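Local coordinates for protein xyloglucan-specific endo-beta-1,4-glucanase BoGH9A (Bacteroides ovatus, PDB 6DHT) that hydrolyses internal beta-1,4-glucosidic linkages in the backbone of xyloglucan, releasing xyloglucan oligosaccharides, at residues 80-86 and 96-100; 114-118 and 510-514; 117-123 and 132-138; 467-471 and 560-564. One frame throughout, in Å; residues are numbered along the deposited sequence. Where two conformers were deposited one is given.

Interaction 1: residues 80-86 and 96-100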
loop_
_atom_site.group_PDB
_atom_site.type_symbol
_atom_site.label_atom_id
_atom_site.label_comp_id
_atom_site.label_asym_id
_atom_site.label_seq_id
_atom_site.Cartn_x
_atom_site.Cartn_y
_atom_site.Cartn_z
ATOM N N VAL A 80 31.296 2.646 1.541
ATOM C CA VAL A 80 31.266 4.103 1.486
ATOM C C VAL A 80 30.130 4.559 2.390
ATOM O O VAL A 80 28.964 4.253 2.116
ATOM C CB VAL A 80 31.048 4.632 0.065
ATOM C CG1 VAL A 80 31.041 6.139 0.070
ATOM C CG2 VAL A 80 32.131 4.110 -0.899
ATOM N N THR A 81 30.457 5.266 3.466
ATOM C CA THR A 81 29.448 5.630 4.468
ATOM C C THR A 81 29.344 7.134 4.727
ATOM O O THR A 81 28.465 7.576 5.456
ATOM C CB THR A 81 29.708 4.912 5.796
ATOM O OG1 THR A 81 31.003 5.293 6.281
ATOM C CG2 THR A 81 29.665 3.406 5.628
ATOM N N THR A 82 30.232 7.929 4.138
ATOM C CA THR A 82 30.187 9.368 4.351
ATOM C C THR A 82 29.073 10.021 3.523
ATOM O O THR A 82 29.037 9.852 2.300
ATOM C CB THR A 82 31.548 10.023 4.020
ATOM O OG1 THR A 82 32.550 9.462 4.873
ATOM C CG2 THR A 82 31.491 11.515 4.254
ATOM N N PRO A 83 28.177 10.790 4.181
ATOM C CA PRO A 83 27.160 11.512 3.400
ATOM C C PRO A 83 27.759 12.454 2.362
ATOM O O PRO A 83 28.756 13.136 2.619
ATOM C CB PRO A 83 26.402 12.313 4.460
ATOM C CG PRO A 83 26.584 11.538 5.715
ATOM C CD PRO A 83 27.976 10.964 5.631
ATOM N N GLY A 84 27.145 12.492 1.190
ATOM C CA GLY A 84 27.645 13.317 0.110
ATOM C C GLY A 84 27.092 12.914 -1.236
ATOM O O GLY A 84 26.238 12.024 -1.327
ATOM N N LYS A 85 27.581 13.571 -2.287
ATOM C CA LYS A 85 27.207 13.248 -3.658
ATOM C C LYS A 85 28.393 12.586 -4.326
ATOM O O LYS A 85 29.525 13.053 -4.182
ATOM C CB LYS A 85 26.807 14.515 -4.422
ATOM C CG LYS A 85 26.378 14.263 -5.850
ATOM C CD LYS A 85 26.040 15.562 -6.584
ATOM C CE LYS A 85 25.717 15.278 -8.036
ATOM N NZ LYS A 85 25.275 16.492 -8.788
ATOM N N TYR A 86 28.131 11.492 -5.029
ATOM C CA TYR A 86 29.179 10.621 -5.554
ATOM C C TYR A 86 28.923 10.296 -7.020
ATOM O O TYR A 86 27.798 10.424 -7.515
ATOM C CB TYR A 86 29.259 9.318 -4.745
ATOM C CG TYR A 86 29.675 9.547 -3.324
ATOM C CD1 TYR A 86 31.020 9.581 -2.971
ATOM C CD2 TYR A 86 28.728 9.753 -2.334
ATOM C CE1 TYR A 86 31.403 9.808 -1.687
ATOM C CE2 TYR A 86 29.101 9.981 -1.041
ATOM C CZ TYR A 86 30.452 10.002 -0.718
ATOM O OH TYR A 86 30.856 10.233 0.570
ATOM N N THR A 96 25.364 9.602 -11.063
ATOM C CA THR A 96 25.616 10.238 -9.771
ATOM C C THR A 96 24.562 9.750 -8.788
ATOM O O THR A 96 23.440 9.445 -9.184
ATOM C CB THR A 96 25.551 11.773 -9.829
ATOM O OG1 THR A 96 24.219 12.183 -10.143
ATOM C CG2 THR A 96 26.508 12.316 -10.872
ATOM N N PHE A 97 24.930 9.687 -7.514
ATOM C CA PHE A 97 23.982 9.272 -6.484
ATOM C C PHE A 97 24.310 9.944 -5.167
ATOM O O PHE A 97 25.394 10.495 -4.982
ATOM C CB PHE A 97 24.006 7.750 -6.331
ATOM C CG PHE A 97 25.302 7.202 -5.792
ATOM C CD1 PHE A 97 25.485 7.045 -4.429
ATOM C CD2 PHE A 97 26.336 6.839 -6.643
ATOM C CE1 PHE A 97 26.673 6.538 -3.909
ATOM C CE2 PHE A 97 27.520 6.335 -6.128
ATOM C CZ PHE A 97 27.695 6.181 -4.780
ATOM N N LEU A 98 23.362 9.885 -4.238
ATOM C CA LEU A 98 23.511 10.513 -2.936
ATOM C C LEU A 98 23.555 9.475 -1.846
ATOM O O LEU A 98 22.836 8.467 -1.894
ATOM C CB LEU A 98 22.338 11.455 -2.657
ATOM C CG LEU A 98 22.141 12.654 -3.586
ATOM C CD1 LEU A 98 20.913 13.436 -3.185
ATOM C CD2 LEU A 98 23.347 13.568 -3.563
ATOM N N ILE A 99 24.383 9.749 -0.842
ATOM C CA ILE A 99 24.321 9.054 0.432
ATOM C C ILE A 99 23.898 10.117 1.424
ATOM O O ILE A 99 24.546 11.151 1.539
ATOM C CB ILE A 99 25.698 8.470 0.838
ATOM C CG1 ILE A 99 26.142 7.409 -0.166
ATOM C CG2 ILE A 99 25.596 7.882 2.233
ATOM C CD1 ILE A 99 27.559 6.829 0.118
ATOM N N LYS A 100 22.788 9.914 2.129
ATOM C CA LYS A 100 22.288 10.954 3.017
ATOM C C LYS A 100 21.307 10.374 4.016
ATOM O O LYS A 100 20.691 9.332 3.765
ATOM C CB LYS A 100 21.598 12.058 2.223
ATOM C CG LYS A 100 20.363 11.594 1.498
ATOM C CD LYS A 100 19.859 12.612 0.497
ATOM C CE LYS A 100 19.156 13.785 1.145
ATOM N NZ LYS A 100 18.750 14.776 0.103
#
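Tyr86 holds its CG opposite its own carbonyl carbon (chi1 -65°), whereas Phe97 across from it places CG between backbone N and carbonyl carbon (chi1 66°), and the two rotations bring the phenylalanine ring against the root of the tyrosine side chain. Tyr86 CB stands over one face of the Phe97 ring, toward its rim, 3.5 Å from Phe97 CZ. The ring planes differ by 24°, but they are slid so far apart that CH-pi contact at CB replaces stacking. Ile99 extends the same face, its CD1 lying 3.7 Å from Tyr86 CE2 and 3.6 Å from Val80 CG1, which itself covers part of a Tyr86 face. Tyr86, Phe97 and Ile99 lie on the hairpin of strands 84-90 and 93-99 in the N-terminal Ig-like domain, and strand 93-99 is an edge strand of its antiparallel sheet. Gly84 with Ile99 and Tyr86 with Phe97 are hydrogen-bonded pairs, flanking the non-hydrogen-bonded pair Lys85 and Leu98. Ile45 and Val54 of strands 42-47 and 53-58 pack against the aromatic side. On the other face the extended Lys85 chain rests its CB 3.7 Å from Leu98 CD2. Tyr86 OH donates to Thr82 O (2.5 Å), approaching from above the carbonyl plane.

Interaction 2: residues 114-118 and 510-514; sequences SFYYQ and IPGFL
Tyr117 receives a methyl group on one ring face: CG2 of Ile510 sits 3.4 Å from Tyr117 CG, displaced from the ring centre toward the rim, while Tyr116 CD2 lies over the opposite face. The isoleucine reaches this place because its first torsion sets CG2 opposite the backbone N and aims it at the helix. The phenolic end of Tyr117 is held elsewhere, by a hydrogen bond between OH and Ala129 O. Phe513 is the second centre of the contact. Ser114 CB stands over one face of Phe513, offset toward the rim and 3.7 Å from CZ, a CH-pi approach within 14° of the ring normal; in the conformer given, the serine OG is hydrogen-bonded to Ala111 O of its own helix. Helix 105-117 belongs to the catalytic domain of family GH9, an (alpha/alpha)6 barrel, and here its C-terminal end meets a long loop between helices 499-503 and 544-547. Gly512, with a positive phi of 98°, turns that loop close to the helix, its CA lying 5.4 Å from the CA of Ser114. Gln118 completes the grip on Phe513. Its CG meets the ring at the edge, in plane, and OE1 comes obliquely to within 3.4 Å of Phe513 CZ, with amide and ring planes 75° apart. That amide is oriented by two hydrogen bonds: OE1 accepts from His498 NE2 and NE2 donates to Tyr167 O.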
loop_
_atom_site.group_PDB
_atom_site.type_symbol
_atom_site.label_atom_id
_atom_site.label_comp_id
_atom_site.label_asym_id
_atom_site.label_seq_id
_atom_site.Cartn_x
_atom_site.Cartn_y
_atom_site.Cartn_z
ATOM N N SER A 114 -0.390 11.100 -1.710
ATOM C CA SER A 114 -1.172 10.627 -2.849
ATOM C C SER A 114 -2.644 10.461 -2.484
ATOM O O SER A 114 -3.530 10.689 -3.329
ATOM C CB SER A 114 -0.619 9.296 -3.362
ATOM O OG SER A 114 -0.938 8.200 -2.508
ATOM N N PHE A 115 -2.919 10.060 -1.243
ATOM C CA PHE A 115 -4.280 9.859 -0.785
ATOM C C PHE A 115 -5.065 11.177 -0.780
ATOM O O PHE A 115 -6.261 11.204 -1.120
ATOM C CB PHE A 115 -4.291 9.217 0.601
ATOM C CG PHE A 115 -3.853 7.778 0.586
ATOM C CD1 PHE A 115 -2.509 7.437 0.644
ATOM C CD2 PHE A 115 -4.803 6.758 0.488
ATOM C CE1 PHE A 115 -2.119 6.095 0.578
ATOM C CE2 PHE A 115 -4.409 5.434 0.439
ATOM C CZ PHE A 115 -3.067 5.111 0.469
ATOM N N TYR A 116 -4.392 12.265 -0.405
ATOM C CA TYR A 116 -4.994 13.588 -0.465
ATOM C C TYR A 116 -5.470 13.912 -1.892
ATOM O O TYR A 116 -6.594 14.358 -2.095
ATOM C CB TYR A 116 -4.039 14.656 0.088
ATOM C CG TYR A 116 -4.452 16.058 -0.313
ATOM C CD1 TYR A 116 -5.453 16.740 0.370
ATOM C CD2 TYR A 116 -3.842 16.691 -1.383
ATOM C CE1 TYR A 116 -5.837 18.012 -0.021
ATOM C CE2 TYR A 116 -4.217 17.964 -1.768
ATOM C CZ TYR A 116 -5.211 18.620 -1.076
ATOM O OH TYR A 116 -5.606 19.891 -1.449
ATOM N N TYR A 117 -4.629 13.628 -2.891
ATOM C CA TYR A 117 -5.016 13.860 -4.268
ATOM C C TYR A 117 -6.221 12.995 -4.690
ATOM O O TYR A 117 -6.997 13.383 -5.571
ATOM C CB TYR A 117 -3.837 13.622 -5.202
ATOM C CG TYR A 117 -2.770 14.679 -5.094
ATOM C CD1 TYR A 117 -2.972 15.954 -5.624
ATOM C CD2 TYR A 117 -1.544 14.404 -4.503
ATOM C CE1 TYR A 117 -1.993 16.912 -5.562
ATOM C CE2 TYR A 117 -0.573 15.366 -4.417
ATOM C CZ TYR A 117 -0.807 16.623 -4.958
ATOM O OH TYR A 117 0.202 17.567 -4.876
ATOM N N GLN A 118 -6.390 11.829 -4.078
ATOM C CA GLN A 118 -7.519 10.957 -4.385
ATOM C C GLN A 118 -8.848 11.362 -3.713
ATOM O O GLN A 118 -9.883 10.693 -3.890
ATOM C CB GLN A 118 -7.212 9.512 -3.994
ATOM C CG GLN A 118 -6.069 8.834 -4.745
ATOM C CD GLN A 118 -6.393 8.538 -6.193
ATOM O OE1 GLN A 118 -5.973 9.267 -7.092
ATOM N NE2 GLN A 118 -7.094 7.437 -6.429
ATOM N N ILE A 510 0.309 13.210 -11.300
ATOM C CA ILE A 510 0.212 13.482 -9.870
ATOM C C ILE A 510 1.282 12.604 -9.209
ATOM O O ILE A 510 1.402 11.407 -9.508
ATOM C CB ILE A 510 -1.194 13.195 -9.335
ATOM C CG1 ILE A 510 -2.206 14.100 -10.065
ATOM C CG2 ILE A 510 -1.243 13.438 -7.806
ATOM C CD1 ILE A 510 -3.662 13.841 -9.733
ATOM N N PRO A 511 2.083 13.184 -8.301
ATOM C CA PRO A 511 3.217 12.436 -7.745
ATOM C C PRO A 511 2.830 11.500 -6.590
ATOM O O PRO A 511 1.795 11.651 -5.959
ATOM C CB PRO A 511 4.140 13.547 -7.205
ATOM C CG PRO A 511 3.197 14.633 -6.821
ATOM C CD PRO A 511 2.101 14.600 -7.895
ATOM N N GLY A 512 3.698 10.515 -6.359
ATOM C CA GLY A 512 3.620 9.648 -5.191
ATOM C C GLY A 512 2.963 8.299 -5.390
ATOM O O GLY A 512 2.846 7.552 -4.412
ATOM N N PHE A 513 2.536 7.962 -6.609
ATOM C CA PHE A 513 1.837 6.709 -6.861
ATOM C C PHE A 513 2.741 5.597 -7.340
ATOM O O PHE A 513 3.471 5.772 -8.297
ATOM C CB PHE A 513 0.746 6.918 -7.914
ATOM C CG PHE A 513 -0.404 7.763 -7.436
ATOM C CD1 PHE A 513 -0.354 9.135 -7.502
ATOM C CD2 PHE A 513 -1.545 7.176 -6.925
ATOM C CE1 PHE A 513 -1.448 9.914 -7.023
ATOM C CE2 PHE A 513 -2.638 7.935 -6.465
ATOM C CZ PHE A 513 -2.586 9.303 -6.536
ATOM N N LEU A 514 2.655 4.437 -6.690
ATOM C CA LEU A 514 3.316 3.219 -7.118
ATOM C C LEU A 514 2.492 2.570 -8.221
ATOM O O LEU A 514 1.325 2.207 -8.001
ATOM C CB LEU A 514 3.421 2.240 -5.947
ATOM C CG LEU A 514 4.090 0.897 -6.274
ATOM C CD1 LEU A 514 5.475 1.046 -6.849
ATOM C CD2 LEU A 514 4.151 0.081 -4.993
#

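Interaction 3: residues 117-123 and 132-138; sequences YQRTAMP and WHRMAGH
Residues 121-123 and 136-138 run in opposite directions, with CA atoms only 4.0 Å apart at Pro123 and Ala136. One backbone bond, Ala121 N to Gly137 O at 2.9 Å, fixes this alignment, and Ala136 CA adds a CH...O contact to Met122 O. Further along, Arg134 spans the gap with a chain extended from CG to NE, its CG set between backbone N and carbonyl carbon (chi1 67°). The guanidinium grips a single acceptor end-on: NH1 at 2.8 Å and NH2 at 2.9 Å both donate to Tyr117 O, which lies close to the guanidinium plane. The NH1 bond follows a lone pair, whereas NH2 is tilted from the carbonyl plane. Trp132 O lies at the Tyr117 ring edge, and Tyr117 OH comes obliquely to within 3.7 Å of Trp132 CE3. A water bridges Thr120 OG1, also hydrogen-bonded to Gly165 O, and His138 O. Arg119 points elsewhere, forming salt bridges with Glu217 and the calcium ligand Glu206. Tyr117 O lies at the C-terminal end of helix 105-117, where the guanidinium charge would be expected to be favourable, and two N-H groups gripping one oxygen probably limit rotation of the guanidinium.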
loop_
_atom_site.group_PDB
_atom_site.type_symbol
_atom_site.label_atom_id
_atom_site.label_comp_id
_atom_site.label_asym_id
_atom_site.label_seq_id
_atom_site.Cartn_x
_atom_site.Cartn_y
_atom_site.Cartn_z
ATOM N N TYR A 117 -4.629 13.628 -2.891
ATOM C CA TYR A 117 -5.016 13.860 -4.268
ATOM C C TYR A 117 -6.221 12.995 -4.690
ATOM O O TYR A 117 -6.997 13.383 -5.571
ATOM C CB TYR A 117 -3.837 13.622 -5.202
ATOM C CG TYR A 117 -2.770 14.679 -5.094
ATOM C CD1 TYR A 117 -2.972 15.954 -5.624
ATOM C CD2 TYR A 117 -1.544 14.404 -4.503
ATOM C CE1 TYR A 117 -1.993 16.912 -5.562
ATOM C CE2 TYR A 117 -0.573 15.366 -4.417
ATOM C CZ TYR A 117 -0.807 16.623 -4.958
ATOM O OH TYR A 117 0.202 17.567 -4.876
ATOM N N GLN A 118 -6.390 11.829 -4.078
ATOM C CA GLN A 118 -7.519 10.957 -4.385
ATOM C C GLN A 118 -8.848 11.362 -3.713
ATOM O O GLN A 118 -9.883 10.693 -3.890
ATOM C CB GLN A 118 -7.212 9.512 -3.994
ATOM C CG GLN A 118 -6.069 8.834 -4.745
ATOM C CD GLN A 118 -6.393 8.538 -6.193
ATOM O OE1 GLN A 118 -5.973 9.267 -7.092
ATOM N NE2 GLN A 118 -7.094 7.437 -6.429
ATOM N N ARG A 119 -8.833 12.416 -2.902
ATOM C CA ARG A 119 -10.022 12.745 -2.119
ATOM C C ARG A 119 -11.146 13.245 -2.996
ATOM O O ARG A 119 -10.927 14.026 -3.915
ATOM C CB ARG A 119 -9.725 13.857 -1.121
ATOM C CG ARG A 119 -8.894 13.428 0.091
ATOM C CD ARG A 119 -8.854 14.547 1.089
ATOM N NE ARG A 119 -7.865 14.318 2.145
ATOM C CZ ARG A 119 -7.628 15.186 3.122
ATOM N NH1 ARG A 119 -8.334 16.310 3.174
ATOM N NH2 ARG A 119 -6.702 14.926 4.045
ATOM N N THR A 120 -12.349 12.799 -2.648
ATOM C CA THR A 120 -13.596 13.242 -3.282
ATOM C C THR A 120 -14.276 14.286 -2.409
ATOM O O THR A 120 -13.938 14.460 -1.243
ATOM C CB THR A 120 -14.574 12.075 -3.439
ATOM O OG1 THR A 120 -15.084 11.652 -2.165
ATOM C CG2 THR A 120 -13.898 10.919 -4.176
ATOM N N ALA A 121 -15.264 14.966 -2.987
ATOM C CA ALA A 121 -16.155 15.855 -2.245
ATOM C C ALA A 121 -15.451 17.033 -1.613
ATOM O O ALA A 121 -15.923 17.574 -0.613
ATOM C CB ALA A 121 -16.935 15.077 -1.178
ATOM N N MET A 122 -14.321 17.448 -2.169
ATOM C CA MET A 122 -13.705 18.680 -1.698
ATOM C C MET A 122 -12.753 19.284 -2.706
ATOM O O MET A 122 -12.171 18.582 -3.539
ATOM C CB MET A 122 -12.995 18.465 -0.369
ATOM C CG MET A 122 -11.638 17.818 -0.458
ATOM S SD MET A 122 -11.012 17.744 1.213
ATOM C CE MET A 122 -10.057 19.245 1.307
ATOM N N PRO A 123 -12.601 20.611 -2.651
ATOM C CA PRO A 123 -11.651 21.217 -3.574
ATOM C C PRO A 123 -10.241 20.810 -3.180
ATOM O O PRO A 123 -9.932 20.584 -2.011
ATOM C CB PRO A 123 -11.883 22.719 -3.384
ATOM C CG PRO A 123 -12.440 22.845 -2.041
ATOM C CD PRO A 123 -13.237 21.606 -1.772
ATOM N N TRP A 132 -1.153 20.484 -9.296
ATOM C CA TRP A 132 -2.259 19.541 -9.521
ATOM C C TRP A 132 -3.474 19.891 -8.679
ATOM O O TRP A 132 -4.010 19.047 -7.957
ATOM C CB TRP A 132 -1.820 18.098 -9.231
ATOM C CG TRP A 132 -0.579 17.689 -10.001
ATOM C CD1 TRP A 132 -0.526 17.176 -11.262
ATOM C CD2 TRP A 132 0.769 17.792 -9.553
ATOM N NE1 TRP A 132 0.771 16.951 -11.622
ATOM C CE2 TRP A 132 1.590 17.319 -10.584
ATOM C CE3 TRP A 132 1.364 18.240 -8.371
ATOM C CZ2 TRP A 132 2.968 17.286 -10.471
ATOM C CZ3 TRP A 132 2.721 18.203 -8.259
ATOM C CH2 TRP A 132 3.515 17.723 -9.290
ATOM N N HIS A 133 -3.898 21.148 -8.767
ATOM C CA HIS A 133 -5.091 21.603 -8.069
ATOM C C HIS A 133 -6.306 21.395 -8.941
ATOM O O HIS A 133 -6.195 21.408 -10.171
ATOM C CB HIS A 133 -4.961 23.079 -7.656
ATOM C CG HIS A 133 -4.626 24.002 -8.786
ATOM N ND1 HIS A 133 -5.590 24.578 -9.586
ATOM C CD2 HIS A 133 -3.435 24.452 -9.249
ATOM C CE1 HIS A 133 -5.008 25.341 -10.494
ATOM N NE2 HIS A 133 -3.702 25.284 -10.311
ATOM N N ARG A 134 -7.453 21.183 -8.305
ATOM C CA ARG A 134 -8.712 21.039 -9.024
ATOM C C ARG A 134 -9.903 21.369 -8.157
ATOM O O ARG A 134 -9.804 21.486 -6.940
ATOM C CB ARG A 134 -8.853 19.629 -9.598
ATOM C CG ARG A 134 -9.010 18.525 -8.569
ATOM C CD ARG A 134 -9.029 17.123 -9.203
ATOM N NE ARG A 134 -9.569 16.170 -8.242
ATOM C CZ ARG A 134 -8.853 15.435 -7.391
ATOM N NH1 ARG A 134 -7.538 15.471 -7.413
ATOM N NH2 ARG A 134 -9.479 14.623 -6.545
ATOM N N MET A 135 -11.045 21.517 -8.810
ATOM C CA MET A 135 -12.289 21.799 -8.119
ATOM C C MET A 135 -12.776 20.529 -7.452
ATOM O O MET A 135 -12.313 19.436 -7.773
ATOM C CB MET A 135 -13.344 22.275 -9.121
ATOM C CG MET A 135 -12.902 23.477 -9.945
ATOM S SD MET A 135 -12.796 24.988 -8.968
ATOM C CE MET A 135 -14.507 25.515 -9.073
ATOM N N ALA A 136 -13.722 20.673 -6.534
ATOM C CA ALA A 136 -14.367 19.517 -5.941
ATOM C C ALA A 136 -15.061 18.666 -7.025
ATOM O O ALA A 136 -15.592 19.182 -8.022
ATOM C CB ALA A 136 -15.355 19.966 -4.891
ATOM N N GLY A 137 -15.045 17.354 -6.824
ATOM C CA GLY A 137 -15.740 16.422 -7.687
ATOM C C GLY A 137 -16.374 15.293 -6.887
ATOM O O GLY A 137 -15.981 15.026 -5.764
ATOM N N HIS A 138 -17.368 14.634 -7.471
ATOM C CA HIS A 138 -18.091 13.535 -6.825
ATOM C C HIS A 138 -18.549 13.837 -5.389
ATOM O O HIS A 138 -18.104 13.216 -4.419
ATOM C CB HIS A 138 -17.279 12.243 -6.885
ATOM C CG HIS A 138 -17.082 11.736 -8.278
ATOM N ND1 HIS A 138 -15.989 12.080 -9.040
ATOM C CD2 HIS A 138 -17.856 10.949 -9.063
ATOM C CE1 HIS A 138 -16.087 11.511 -10.230
ATOM N NE2 HIS A 138 -17.206 10.813 -10.266
HETATM O O HOH W 1 -17.711 11.865 -2.024
#

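Interaction 4: residues 467-471 and 560-564; sequences AYRNM and LASSL
Leu564 meets Ala467, Tyr468 and Met471 where two helices, 461-474 and 551-567, pass with local axes 10.8 Å apart and N-to-C directions at 132°. The leucine side chain is divided among these three partners. Its CD2 lies over the centre of the Tyr468 ring, 3.7 Å from the centroid and 4° off the normal, a nearly ideal CH-pi placement, and also touches Ala467 CB at 3.9 Å. Its CD1 packs 3.6 Å from Met471 CB, and its CB lies against Tyr468 CE1. The tyrosine and leucine side chains run antiparallel past one another, which carries the phenol beyond the apolar branch to the leucine's own backbone: Tyr468 OH donates to Leu564 O at 2.7 Å, tilted slightly from the carbonyl plane. One ring thus gives both packing and a polar link between the helices. Such pairings of long helices build the (alpha/alpha)6 barrel of GH9 enzymes, and here the seam is walled by Met445 of helix 439-458 and Leu107 of helix 105-117. Met471 leaves its helix with CG opposite the backbone N (chi1 -178°), then bends at the next two bonds, which brings CE back across the gap. There the methyl lies 3.9 Å from Leu560 CG and 3.7 Å from Ala561 N.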
loop_
_atom_site.group_PDB
_atom_site.type_symbol
_atom_site.label_atom_id
_atom_site.label_comp_id
_atom_site.label_asym_id
_atom_site.label_seq_id
_atom_site.Cartn_x
_atom_site.Cartn_y
_atom_site.Cartn_z
ATOM N N ALA A 467 14.567 -6.183 3.464
ATOM C CA ALA A 467 13.475 -5.261 3.218
ATOM C C ALA A 467 13.975 -4.061 2.420
ATOM O O ALA A 467 13.325 -3.632 1.468
ATOM C CB ALA A 467 12.837 -4.828 4.512
ATOM N N TYR A 468 15.139 -3.534 2.773
ATOM C CA TYR A 468 15.731 -2.432 1.993
ATOM C C TYR A 468 16.063 -2.870 0.566
ATOM O O TYR A 468 15.918 -2.090 -0.358
ATOM C CB TYR A 468 16.978 -1.836 2.664
ATOM C CG TYR A 468 16.720 -0.966 3.876
ATOM C CD1 TYR A 468 16.328 0.372 3.739
ATOM C CD2 TYR A 468 16.974 -1.433 5.150
ATOM C CE1 TYR A 468 16.130 1.189 4.857
ATOM C CE2 TYR A 468 16.753 -0.625 6.269
ATOM C CZ TYR A 468 16.360 0.684 6.112
ATOM O OH TYR A 468 16.167 1.458 7.246
ATOM N N ARG A 469 16.471 -4.123 0.390
ATOM C CA ARG A 469 16.770 -4.613 -0.964
ATOM C C ARG A 469 15.536 -4.555 -1.860
ATOM O O ARG A 469 15.615 -4.173 -3.034
ATOM C CB ARG A 469 17.332 -6.035 -0.938
ATOM C CG ARG A 469 18.708 -6.136 -0.327
ATOM C CD ARG A 469 19.169 -7.581 -0.153
ATOM N NE ARG A 469 20.500 -7.665 0.438
ATOM C CZ ARG A 469 20.997 -8.765 1.001
ATOM N NH1 ARG A 469 20.284 -9.883 1.054
ATOM N NH2 ARG A 469 22.212 -8.754 1.508
ATOM N N ASN A 470 14.382 -4.947 -1.329
ATOM C CA ASN A 470 13.153 -4.907 -2.104
ATOM C C ASN A 470 12.744 -3.474 -2.418
ATOM O O ASN A 470 12.220 -3.201 -3.507
ATOM C CB ASN A 470 11.999 -5.621 -1.375
ATOM C CG ASN A 470 11.967 -7.102 -1.645
ATOM O OD1 ASN A 470 12.915 -7.664 -2.172
ATOM N ND2 ASN A 470 10.885 -7.760 -1.238
ATOM N N MET A 471 12.966 -2.560 -1.477
ATOM C CA MET A 471 12.754 -1.145 -1.781
ATOM C C MET A 471 13.681 -0.650 -2.915
ATOM O O MET A 471 13.227 0.070 -3.810
ATOM C CB MET A 471 12.863 -0.259 -0.520
ATOM C CG MET A 471 12.593 1.207 -0.795
ATOM S SD MET A 471 10.910 1.527 -1.462
ATOM C CE MET A 471 10.070 1.445 0.076
ATOM N N LEU A 560 5.924 0.395 3.717
ATOM C CA LEU A 560 7.348 0.020 3.654
ATOM C C LEU A 560 8.238 1.257 3.704
ATOM O O LEU A 560 9.220 1.283 4.437
ATOM C CB LEU A 560 7.692 -0.844 2.423
ATOM C CG LEU A 560 9.091 -1.454 2.539
ATOM C CD1 LEU A 560 9.308 -2.296 3.824
ATOM C CD2 LEU A 560 9.375 -2.268 1.299
ATOM N N ALA A 561 7.924 2.288 2.933
ATOM C CA ALA A 561 8.795 3.463 2.921
ATOM C C ALA A 561 8.876 4.137 4.296
ATOM O O ALA A 561 9.946 4.588 4.708
ATOM C CB ALA A 561 8.336 4.447 1.903
ATOM N N SER A 562 7.734 4.246 4.986
ATOM C CA SER A 562 7.709 4.920 6.278
ATOM C C SER A 562 8.486 4.126 7.285
ATOM O O SER A 562 9.268 4.702 8.044
ATOM C CB SER A 562 6.303 5.076 6.788
ATOM O OG SER A 562 5.495 5.801 5.856
ATOM N N SER A 563 8.268 2.817 7.340
ATOM C CA SER A 563 8.979 1.995 8.315
ATOM C C SER A 563 10.484 1.922 8.045
ATOM O O SER A 563 11.274 1.995 8.982
ATOM C CB SER A 563 8.363 0.599 8.425
ATOM O OG SER A 563 8.468 -0.147 7.237
ATOM N N LEU A 564 10.894 1.820 6.784
ATOM C CA LEU A 564 12.323 1.805 6.467
ATOM C C LEU A 564 12.975 3.135 6.806
ATOM O O LEU A 564 14.129 3.170 7.285
ATOM C CB LEU A 564 12.557 1.457 4.994
ATOM C CG LEU A 564 12.236 0.034 4.562
ATOM C CD1 LEU A 564 12.539 -0.161 3.104
ATOM C CD2 LEU A 564 12.936 -1.036 5.418
#

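Overall arrangement
Interactions 2 and 3 form one continuous patch: their centres are 12 Å apart, they share Tyr117 and Gln118, and Trp132 of interaction 3 packs on Ile510 and Pro511 of interaction 2, with Pro511 CD 3.7 Å from Trp132 CZ3. Gln118 places this patch beside the predicted catalytic residues, its side chain about 7 Å from that of Asp171 and about 8 Å from that of Glu548. Interaction 4 lies among the helices, its nearest atoms about 8 Å from interaction 2; helix 105-117, which carries residues 114-117 of interaction 2, also packs Leu107 against Met471 and Ala561 of interaction 4. Interaction 1 belongs to the separate Ig-like domain; its centre lies 19 Å from that of interaction 4 but 39 Å from that of interaction 3.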